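Long-range contacts in G/U mismatch-specific DNA glycosylase (Deinococcus radiodurans, PDB 2C2Q), which belongs to the uracil-DNA glycosylase superfamily, a family of DNA repair enzymes, and has a single chain built round a mixed beta sheet flanked by helices: residues His112-Ile117 with Asp147-Thr152; Thr27-Gly32 with Gly81-Ala86; Gly140-Pro145 with Leu154-Ser159. The protein carries 1 engineered substitution. One frame throughout, in Å; residues are numbered along the deposited sequence.

How the interactions relate
From the N terminus, Thr27-Gly32 is the first segment, and interaction 2 closes a loop of 48 residues when Gly81-Ala86 returns beside it. Only then does interaction 1 open, at His112-Ile117. Gly140-Pro145 starts interaction 3 before Asp147-Thr152 completes interaction 1, and Leu154-Ser159 completes interaction 3 last, so these two cross while interaction 2 precedes both in series. Interactions 2 and 3 pair strands near the two sides of one sheet and meet where Leu30 packs on Leu157. Interaction 1 joins the link after helix 103-113 to the loop between strands 140-141 and 153-156. It adjoins interaction 2 through Ile117 O and Val29 N, and interaction 3 through Thr152 O and Gln144 NE2.

Interaction 1 of 3, residues His112-Ile117 with Asp147-Thr152; sequences HYRPRI and DWPAET
Arg116 reaches Glu151 with its side chain and Thr152 with its backbone where the link from helix 103-113 to strand 117-120 passes the loop between strands 140-141 and 153-156, at the margin of the alpha/beta fold. That loop holds a type I beta turn from Pro149 to Thr152. The CB of Arg116 points away from it, and the chain comes back through bends at chi2 (-48°) and chi3 (-46°). After CG, Arg116 CD lies 4.0 Å from Glu151 O. Arg116 NE then gives Glu151 O a nearly straight hydrogen bond of 3.0 Å (164°). At the tip, Arg116 NH2 adds a weak bond of 3.4 Å to Glu151 O. The oxygen sits at the guanidinium edge, in its plane, so a long, flat donor suits the place. The grip is on the backbone: the Glu151 carboxylate does not meet the Arg116 guanidinium. Thr152 adds a further bond, its OG1 donating to Pro115 O at 2.8 Å, nearly in line with that carbonyl. Arg114, the first residue past the helix, with positive phi, lays its aliphatic CD on Pro149 CG at 3.4 Å, while its NH2 forms a salt bridge with Glu111. Between the backbones, Thr152 CA makes a CA-H...O contact of 3.3 Å with Arg116 O.

Interaction 2 of 3, residues Thr27-Gly32 with Gly81-Ala86; sequences TLVLVG and GLTDVA
Two adjacent parallel strands, 28-32 and 80-84, pair in the buried part of the sheet, with Val29 beside Gly81 and Gly32 beside Asp84. Gly81 N bonds to Leu28 O at 2.8 Å, and Leu30 N returns to Gly81 O at 3.0 Å; the alternation continues through Thr83 to Val85 N, which donates to Gly32 O. Having no CB, Gly81 fits closely beside Val29. Helices 37-42 and 53-59 lie in the connection, making this a beta-alpha-beta crossover, and strand 117-120 pairs with the far side of strand 28-32. Thr83 turns OG1 anti to its N (chi1 -176°), toward a hydrogen bond with Asp20, and its CG2 touches Val31 CG2 at 3.9 Å and Val29 CG1 at 4.1 Å. Helix 103-113 covers the face formed by Val31 and Thr83. On the other face, Leu30 CB meets Leu82 CD2 at 3.9 Å. At the strand ends, Asp84 OD1 comes to 3.0 Å from Gly32 CA, an approach possible because that residue lacks a side chain, and takes a weak bond from Gly32 N. Val85 CG2 packs crosswise on Val31 CG1 at 3.9 Å.

Interaction 3 of 3, residues Gly140-Pro145 with Leu154-Ser159; sequences GPQPQP and LWVLPS
Trp155 CG stands anti to the carbonyl carbon (chi1 -81°), which sets the indole beside Pro141, and a bend at chi2 (-72°) curls the Gln142 side chain back toward Val156 and Gly140. The proline ring lies over one face of the indole: Pro141 CD stands 3.7 Å from the centroid of the Trp155 six-membered ring, almost on its normal, a CH-pi contact. The proline and indole run side by side, and the compact proline ring turns C-H groups to the indole face.

The segments include the paired strands of a beta hairpin, strand 140-141 being antiparallel to strand 153-156 and outermost in the sheet. Gly140 and Val156 are the hydrogen-bonded pair, with Gly140 N donating to Val156 O at 2.8 Å and Val156 N to Gly140 O at 3.1 Å. Pro141 and Trp155 are a non-hydrogen-bonded pair, where the missing proline N-H costs nothing. Gly140 has positive phi, which suits a residue without a side chain. Next, Gln142 N reaches Leu154 O at 2.7 Å.

The side chain of Gln142 does double work. Its CD packs on Val156 CG2 at 3.6 Å, while NE2 sends a straight bond of 3.0 Å (172°) to Gly140 O and also bonds to Pro138 O. Farther on, Pro145 CG touches Leu154 CD1 at 3.6 Å. Where the strands diverge, a water accepts from Leu154 N and donates to Gln142 O and Gln144 OE1, bridging the two segments. On the indole's polar edge, Trp155 NE1 bonds to Glu153.

Gly140 O serves two donors: Gln142 NE2, bonding back to its own strand, shares it with the cross-strand Val156 N. The two N-H groups grip the oxygen from opposite faces of its carbonyl plane, which probably restrains the rotation of that peptide.

Interaction 1 of 3, residues His112-Ile117 with Asp147-Thr152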
loop_
_atom_site.group_PDB
_atom_site.type_symbol
_atom_site.label_atom_id
_atom_site.label_comp_id
_atom_site.label_asym_id
_atom_site.label_seq_id
_atom_site.Cartn_x
_atom_site.Cartn_y
_atom_site.Cartn_z
ATOM N N HIS A 112 1.226 -5.337 14.820
ATOM C CA HIS A 112 1.283 -4.253 15.778
ATOM C C HIS A 112 0.166 -3.230 15.593
ATOM O O HIS A 112 -0.607 -2.949 16.529
ATOM C CB HIS A 112 2.682 -3.599 15.784
ATOM C CG HIS A 112 2.763 -2.433 16.712
ATOM N ND1 HIS A 112 2.915 -2.580 18.083
ATOM C CD2 HIS A 112 2.600 -1.109 16.494
ATOM C CE1 HIS A 112 2.888 -1.387 18.652
ATOM N NE2 HIS A 112 2.714 -0.481 17.708
ATOM N N TYR A 113 0.017 -2.674 14.385
ATOM C CA TYR A 113 -0.928 -1.582 14.140
ATOM C C TYR A 113 -2.368 -2.032 13.827
ATOM O O TYR A 113 -3.293 -1.225 13.932
ATOM C CB TYR A 113 -0.398 -0.767 12.963
ATOM C CG TYR A 113 0.871 -0.044 13.290
ATOM C CD1 TYR A 113 0.838 1.048 14.185
ATOM C CD2 TYR A 113 2.100 -0.405 12.699
ATOM C CE1 TYR A 113 2.019 1.734 14.498
ATOM C CE2 TYR A 113 3.267 0.285 13.013
ATOM C CZ TYR A 113 3.210 1.341 13.887
ATOM O OH TYR A 113 4.346 2.066 14.227
ATOM N N ARG A 114 -2.532 -3.296 13.405
ATOM C CA ARG A 114 -3.895 -3.821 13.191
ATOM C C ARG A 114 -4.809 -2.930 12.312
ATOM O O ARG A 114 -5.957 -2.646 12.661
ATOM C CB ARG A 114 -4.576 -4.075 14.559
ATOM C CG ARG A 114 -3.863 -5.085 15.425
ATOM C CD ARG A 114 -3.731 -6.459 14.803
ATOM N NE ARG A 114 -3.123 -7.429 15.714
ATOM C CZ ARG A 114 -3.783 -8.060 16.707
ATOM N NH1 ARG A 114 -5.071 -7.839 16.917
ATOM N NH2 ARG A 114 -3.144 -8.916 17.503
ATOM N N PRO A 115 -4.356 -2.506 11.123
ATOM C CA PRO A 115 -5.261 -1.742 10.234
ATOM C C PRO A 115 -6.454 -2.629 9.794
ATOM O O PRO A 115 -6.303 -3.868 9.801
ATOM C CB PRO A 115 -4.367 -1.422 9.027
ATOM C CG PRO A 115 -3.369 -2.565 9.012
ATOM C CD PRO A 115 -3.066 -2.833 10.496
ATOM N N ARG A 116 -7.581 -2.029 9.416
ATOM C CA ARG A 116 -8.757 -2.853 9.006
ATOM C C ARG A 116 -8.488 -3.566 7.670
ATOM O O ARG A 116 -8.980 -4.690 7.456
ATOM C CB ARG A 116 -10.031 -2.014 8.929
ATOM C CG ARG A 116 -10.553 -1.466 10.324
ATOM C CD ARG A 116 -10.630 -2.509 11.456
ATOM N NE ARG A 116 -11.250 -3.748 11.033
ATOM C CZ ARG A 116 -12.572 -3.937 10.923
ATOM N NH1 ARG A 116 -13.432 -2.945 11.241
ATOM N NH2 ARG A 116 -13.019 -5.113 10.460
ATOM N N ILE A 117 -7.705 -2.914 6.800
ATOM C CA ILE A 117 -7.408 -3.467 5.472
ATOM C C ILE A 117 -5.936 -3.256 5.182
ATOM O O ILE A 117 -5.399 -2.194 5.536
ATOM C CB ILE A 117 -8.230 -2.799 4.366
ATOM C CG1 ILE A 117 -9.766 -2.927 4.653
ATOM C CG2 ILE A 117 -7.840 -3.448 3.021
ATOM C CD1 ILE A 117 -10.548 -1.908 3.889
ATOM N N ASP A 147 -0.432 -16.189 8.640
ATOM C CA ASP A 147 -1.578 -15.725 9.394
ATOM C C ASP A 147 -1.536 -14.240 9.752
ATOM O O ASP A 147 -0.511 -13.585 9.600
ATOM C CB ASP A 147 -1.950 -16.608 10.575
ATOM C CG ASP A 147 -3.439 -16.646 10.758
ATOM O OD1 ASP A 147 -3.924 -16.580 11.917
ATOM O OD2 ASP A 147 -4.203 -16.690 9.767
ATOM N N TRP A 148 -2.666 -13.733 10.242
ATOM C CA TRP A 148 -3.042 -12.380 9.941
ATOM C C TRP A 148 -4.198 -12.042 10.879
ATOM O O TRP A 148 -5.089 -12.895 11.125
ATOM C CB TRP A 148 -3.510 -12.406 8.462
ATOM C CG TRP A 148 -3.391 -11.168 7.669
ATOM C CD1 TRP A 148 -4.396 -10.282 7.410
ATOM C CD2 TRP A 148 -2.227 -10.666 6.984
ATOM N NE1 TRP A 148 -3.929 -9.250 6.633
ATOM C CE2 TRP A 148 -2.603 -9.460 6.350
ATOM C CE3 TRP A 148 -0.906 -11.103 6.848
ATOM C CZ2 TRP A 148 -1.696 -8.679 5.592
ATOM C CZ3 TRP A 148 0.001 -10.320 6.099
ATOM C CH2 TRP A 148 -0.397 -9.125 5.498
ATOM N N PRO A 149 -4.220 -10.821 11.410
ATOM C CA PRO A 149 -5.333 -10.424 12.269
ATOM C C PRO A 149 -6.613 -10.599 11.430
ATOM O O PRO A 149 -6.677 -10.113 10.271
ATOM C CB PRO A 149 -5.039 -8.944 12.585
ATOM C CG PRO A 149 -3.497 -8.796 12.338
ATOM C CD PRO A 149 -3.255 -9.722 11.183
ATOM N N ALA A 150 -7.605 -11.288 11.997
ATOM C CA ALA A 150 -8.799 -11.676 11.261
ATOM C C ALA A 150 -9.581 -10.441 10.868
ATOM O O ALA A 150 -10.404 -10.469 9.928
ATOM C CB ALA A 150 -9.697 -12.533 12.150
ATOM N N GLU A 151 -9.354 -9.356 11.610
ATOM C CA GLU A 151 -10.156 -8.154 11.343
ATOM C C GLU A 151 -9.375 -7.300 10.363
ATOM O O GLU A 151 -9.836 -6.187 9.998
ATOM C CB GLU A 151 -10.534 -7.419 12.632
ATOM C CG GLU A 151 -11.723 -8.114 13.333
ATOM C CD GLU A 151 -11.902 -7.722 14.792
ATOM O OE1 GLU A 151 -10.870 -7.535 15.493
ATOM O OE2 GLU A 151 -13.105 -7.625 15.228
ATOM N N THR A 152 -8.257 -7.868 9.908
ATOM C CA THR A 152 -7.380 -7.243 8.838
ATOM C C THR A 152 -7.573 -7.985 7.502
ATOM O O THR A 152 -7.016 -9.022 7.287
ATOM C CB THR A 152 -5.852 -7.295 9.191
ATOM O OG1 THR A 152 -5.586 -6.523 10.376
ATOM C CG2 THR A 152 -5.002 -6.578 8.055
HETATM O O HOH W 1 -11.481 -6.037 8.193
#

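Interaction 2 of 3, residues Thr27-Gly32 with Gly81-Ala86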
loop_
_atom_site.group_PDB
_atom_site.type_symbol
_atom_site.label_atom_id
_atom_site.label_comp_id
_atom_site.label_asym_id
_atom_site.label_seq_id
_atom_site.Cartn_x
_atom_site.Cartn_y
_atom_site.Cartn_z
ATOM N N THR A 27 -7.965 2.525 8.910
ATOM C CA THR A 27 -8.872 1.736 8.046
ATOM C C THR A 27 -8.114 0.934 6.970
ATOM O O THR A 27 -8.453 -0.240 6.654
ATOM C CB THR A 27 -9.960 2.633 7.433
ATOM O OG1 THR A 27 -10.674 3.343 8.482
ATOM C CG2 THR A 27 -11.020 1.723 6.805
ATOM N N LEU A 28 -7.083 1.522 6.396
ATOM C CA LEU A 28 -6.506 0.937 5.225
ATOM C C LEU A 28 -5.012 1.316 5.170
ATOM O O LEU A 28 -4.697 2.498 5.223
ATOM C CB LEU A 28 -7.191 1.520 3.976
ATOM C CG LEU A 28 -6.479 1.339 2.584
ATOM C CD1 LEU A 28 -6.339 -0.164 2.262
ATOM C CD2 LEU A 28 -7.223 2.094 1.472
ATOM N N VAL A 29 -4.166 0.313 5.025
ATOM C CA VAL A 29 -2.768 0.595 4.680
ATOM C C VAL A 29 -2.481 0.058 3.276
ATOM O O VAL A 29 -2.704 -1.133 2.993
ATOM C CB VAL A 29 -1.846 -0.082 5.699
ATOM C CG1 VAL A 29 -0.353 -0.049 5.263
ATOM C CG2 VAL A 29 -2.059 0.501 7.131
ATOM N N LEU A 30 -1.915 0.936 2.458
ATOM C CA LEU A 30 -1.607 0.664 1.028
ATOM C C LEU A 30 -0.119 0.356 0.961
ATOM O O LEU A 30 0.713 1.179 1.395
ATOM C CB LEU A 30 -1.958 1.840 0.152
ATOM C CG LEU A 30 -3.496 1.998 0.048
ATOM C CD1 LEU A 30 -3.838 3.513 -0.006
ATOM C CD2 LEU A 30 -4.015 1.109 -1.179
ATOM N N VAL A 31 0.197 -0.835 0.490
ATOM C CA VAL A 31 1.570 -1.350 0.529
ATOM C C VAL A 31 2.140 -1.537 -0.900
ATOM O O VAL A 31 1.563 -2.321 -1.710
ATOM C CB VAL A 31 1.626 -2.704 1.233
ATOM C CG1 VAL A 31 3.097 -3.212 1.278
ATOM C CG2 VAL A 31 0.983 -2.638 2.658
ATOM N N GLY A 32 3.189 -0.808 -1.250
ATOM C CA GLY A 32 3.788 -0.966 -2.571
ATOM C C GLY A 32 4.952 -1.955 -2.564
ATOM O O GLY A 32 5.237 -2.573 -1.545
ATOM N N GLY A 81 -2.961 4.686 5.724
ATOM C CA GLY A 81 -1.495 4.661 5.948
ATOM C C GLY A 81 -0.748 4.060 4.766
ATOM O O GLY A 81 -1.361 3.628 3.754
ATOM N N LEU A 82 0.571 3.955 4.912
ATOM C CA LEU A 82 1.432 3.603 3.804
ATOM C C LEU A 82 2.660 2.876 4.316
ATOM O O LEU A 82 3.245 3.258 5.378
ATOM C CB LEU A 82 1.961 4.839 3.044
ATOM C CG LEU A 82 0.919 5.687 2.287
ATOM C CD1 LEU A 82 1.576 6.951 1.853
ATOM C CD2 LEU A 82 0.442 4.781 1.062
ATOM N N THR A 83 3.052 1.878 3.571
ATOM C CA THR A 83 4.415 1.294 3.686
ATOM C C THR A 83 4.752 0.541 2.372
ATOM O O THR A 83 3.967 0.588 1.438
ATOM C CB THR A 83 4.540 0.381 4.942
ATOM O OG1 THR A 83 5.893 -0.103 5.071
ATOM C CG2 THR A 83 3.631 -0.878 4.839
ATOM N N ASP A 84 5.864 -0.184 2.339
ATOM C CA ASP A 84 6.269 -0.971 1.180
ATOM C C ASP A 84 6.924 -2.257 1.645
ATOM O O ASP A 84 7.468 -2.307 2.744
ATOM C CB ASP A 84 7.304 -0.210 0.359
ATOM C CG ASP A 84 6.707 0.969 -0.427
ATOM O OD1 ASP A 84 5.575 0.858 -0.992
ATOM O OD2 ASP A 84 7.354 2.034 -0.596
ATOM N N VAL A 85 6.968 -3.243 0.773
ATOM C CA VAL A 85 7.636 -4.505 1.139
ATOM C C VAL A 85 9.139 -4.292 1.266
ATOM O O VAL A 85 9.804 -4.896 2.124
ATOM C CB VAL A 85 7.292 -5.611 0.115
ATOM C CG1 VAL A 85 7.897 -6.970 0.531
ATOM C CG2 VAL A 85 5.742 -5.729 -0.078
ATOM N N ALA A 86 9.700 -3.454 0.400
ATOM C CA ALA A 86 11.114 -3.072 0.448
ATOM C C ALA A 86 11.258 -1.580 0.863
ATOM O O ALA A 86 10.761 -0.674 0.163
ATOM C CB ALA A 86 11.755 -3.313 -0.875
#

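Interaction 3 of 3, residues Gly140-Pro145 with Leu154-Ser159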
loop_
_atom_site.group_PDB
_atom_site.type_symbol
_atom_site.label_atom_id
_atom_site.label_comp_id
_atom_site.label_asym_id
_atom_site.label_seq_id
_atom_site.Cartn_x
_atom_site.Cartn_y
_atom_site.Cartn_z
ATOM N N GLY A 140 -8.713 -7.514 -5.899
ATOM C CA GLY A 140 -9.793 -7.418 -4.911
ATOM C C GLY A 140 -9.473 -8.118 -3.603
ATOM O O GLY A 140 -8.314 -8.493 -3.326
ATOM N N PRO A 141 -10.505 -8.355 -2.778
ATOM C CA PRO A 141 -10.272 -8.960 -1.496
ATOM C C PRO A 141 -9.765 -10.321 -1.699
ATOM O O PRO A 141 -10.169 -10.997 -2.652
ATOM C CB PRO A 141 -11.657 -9.030 -0.824
ATOM C CG PRO A 141 -12.532 -8.311 -1.633
ATOM C CD PRO A 141 -11.924 -8.064 -3.014
ATOM N N GLN A 142 -8.881 -10.736 -0.828
ATOM C CA GLN A 142 -8.357 -12.070 -0.884
ATOM C C GLN A 142 -9.058 -12.908 0.175
ATOM O O GLN A 142 -9.524 -12.365 1.176
ATOM C CB GLN A 142 -6.872 -12.047 -0.643
ATOM C CG GLN A 142 -6.134 -11.080 -1.584
ATOM C CD GLN A 142 -6.075 -11.610 -3.038
ATOM O OE1 GLN A 142 -5.460 -12.652 -3.308
ATOM N NE2 GLN A 142 -6.697 -10.893 -3.947
ATOM N N PRO A 143 -9.217 -14.213 -0.067
ATOM C CA PRO A 143 -9.561 -15.124 1.027
ATOM C C PRO A 143 -8.662 -14.812 2.222
ATOM O O PRO A 143 -7.463 -14.561 2.041
ATOM C CB PRO A 143 -9.244 -16.502 0.433
ATOM C CG PRO A 143 -9.644 -16.338 -1.005
ATOM C CD PRO A 143 -9.172 -14.923 -1.367
ATOM N N GLN A 144 -9.260 -14.776 3.412
ATOM C CA GLN A 144 -8.549 -14.542 4.667
ATOM C C GLN A 144 -7.462 -15.631 4.959
ATOM O O GLN A 144 -7.822 -16.766 5.288
ATOM C CB GLN A 144 -9.603 -14.445 5.798
ATOM C CG GLN A 144 -9.171 -13.702 7.052
ATOM C CD GLN A 144 -8.728 -12.264 6.802
ATOM O OE1 GLN A 144 -9.326 -11.566 5.936
ATOM N NE2 GLN A 144 -7.772 -11.852 7.490
ATOM N N PRO A 145 -6.165 -15.282 4.839
ATOM C CA PRO A 145 -5.017 -16.252 4.810
ATOM C C PRO A 145 -4.300 -16.772 6.103
ATOM O O PRO A 145 -4.962 -17.365 6.989
ATOM C CB PRO A 145 -3.986 -15.509 3.949
ATOM C CG PRO A 145 -4.697 -14.244 3.507
ATOM C CD PRO A 145 -5.674 -13.910 4.624
ATOM N N LEU A 154 -7.315 -8.426 3.344
ATOM C CA LEU A 154 -6.115 -8.290 2.483
ATOM C C LEU A 154 -6.615 -8.143 1.051
ATOM O O LEU A 154 -7.524 -8.867 0.606
ATOM C CB LEU A 154 -5.269 -9.524 2.652
ATOM C CG LEU A 154 -3.779 -9.681 2.330
ATOM C CD1 LEU A 154 -3.383 -10.946 3.028
ATOM C CD2 LEU A 154 -3.492 -9.760 0.821
ATOM N N TRP A 155 -6.041 -7.197 0.310
ATOM C CA TRP A 155 -6.564 -6.854 -1.005
ATOM C C TRP A 155 -5.361 -6.765 -1.914
ATOM O O TRP A 155 -4.232 -6.482 -1.458
ATOM C CB TRP A 155 -7.264 -5.473 -0.991
ATOM C CG TRP A 155 -8.719 -5.485 -0.460
ATOM C CD1 TRP A 155 -9.154 -5.901 0.771
ATOM C CD2 TRP A 155 -9.889 -5.046 -1.162
ATOM N NE1 TRP A 155 -10.517 -5.722 0.896
ATOM C CE2 TRP A 155 -11.003 -5.220 -0.284
ATOM C CE3 TRP A 155 -10.120 -4.534 -2.453
ATOM C CZ2 TRP A 155 -12.326 -4.893 -0.663
ATOM C CZ3 TRP A 155 -11.439 -4.199 -2.825
ATOM C CH2 TRP A 155 -12.531 -4.418 -1.929
ATOM N N VAL A 156 -5.616 -6.991 -3.206
ATOM C CA VAL A 156 -4.550 -6.892 -4.217
ATOM C C VAL A 156 -5.081 -5.997 -5.307
ATOM O O VAL A 156 -6.243 -6.144 -5.735
ATOM C CB VAL A 156 -4.111 -8.277 -4.743
ATOM C CG1 VAL A 156 -3.110 -8.142 -5.910
ATOM C CG2 VAL A 156 -3.457 -9.143 -3.625
ATOM N N LEU A 157 -4.287 -4.992 -5.708
ATOM C CA LEU A 157 -4.804 -3.981 -6.604
ATOM C C LEU A 157 -3.970 -3.899 -7.858
ATOM O O LEU A 157 -2.803 -4.225 -7.803
ATOM C CB LEU A 157 -4.855 -2.589 -5.957
ATOM C CG LEU A 157 -5.615 -2.530 -4.611
ATOM C CD1 LEU A 157 -5.288 -1.143 -3.906
ATOM C CD2 LEU A 157 -7.075 -2.654 -4.804
ATOM N N PRO A 158 -4.579 -3.497 -8.992
ATOM C CA PRO A 158 -3.813 -3.305 -10.248
ATOM C C PRO A 158 -2.819 -2.182 -10.053
ATOM O O PRO A 158 -3.183 -1.116 -9.560
ATOM C CB PRO A 158 -4.897 -2.911 -11.277
ATOM C CG PRO A 158 -6.200 -3.516 -10.720
ATOM C CD PRO A 158 -6.021 -3.221 -9.192
ATOM N N SER A 159 -1.566 -2.434 -10.439
ATOM C CA SER A 159 -0.517 -1.367 -10.349
ATOM C C SER A 159 -0.914 -0.049 -11.049
ATOM O O SER A 159 -1.472 -0.057 -12.165
ATOM C CB SER A 159 0.828 -1.914 -10.839
ATOM O OG SER A 159 1.748 -0.875 -10.928
HETATM O O HOH W 2 -8.751 -10.866 3.434
#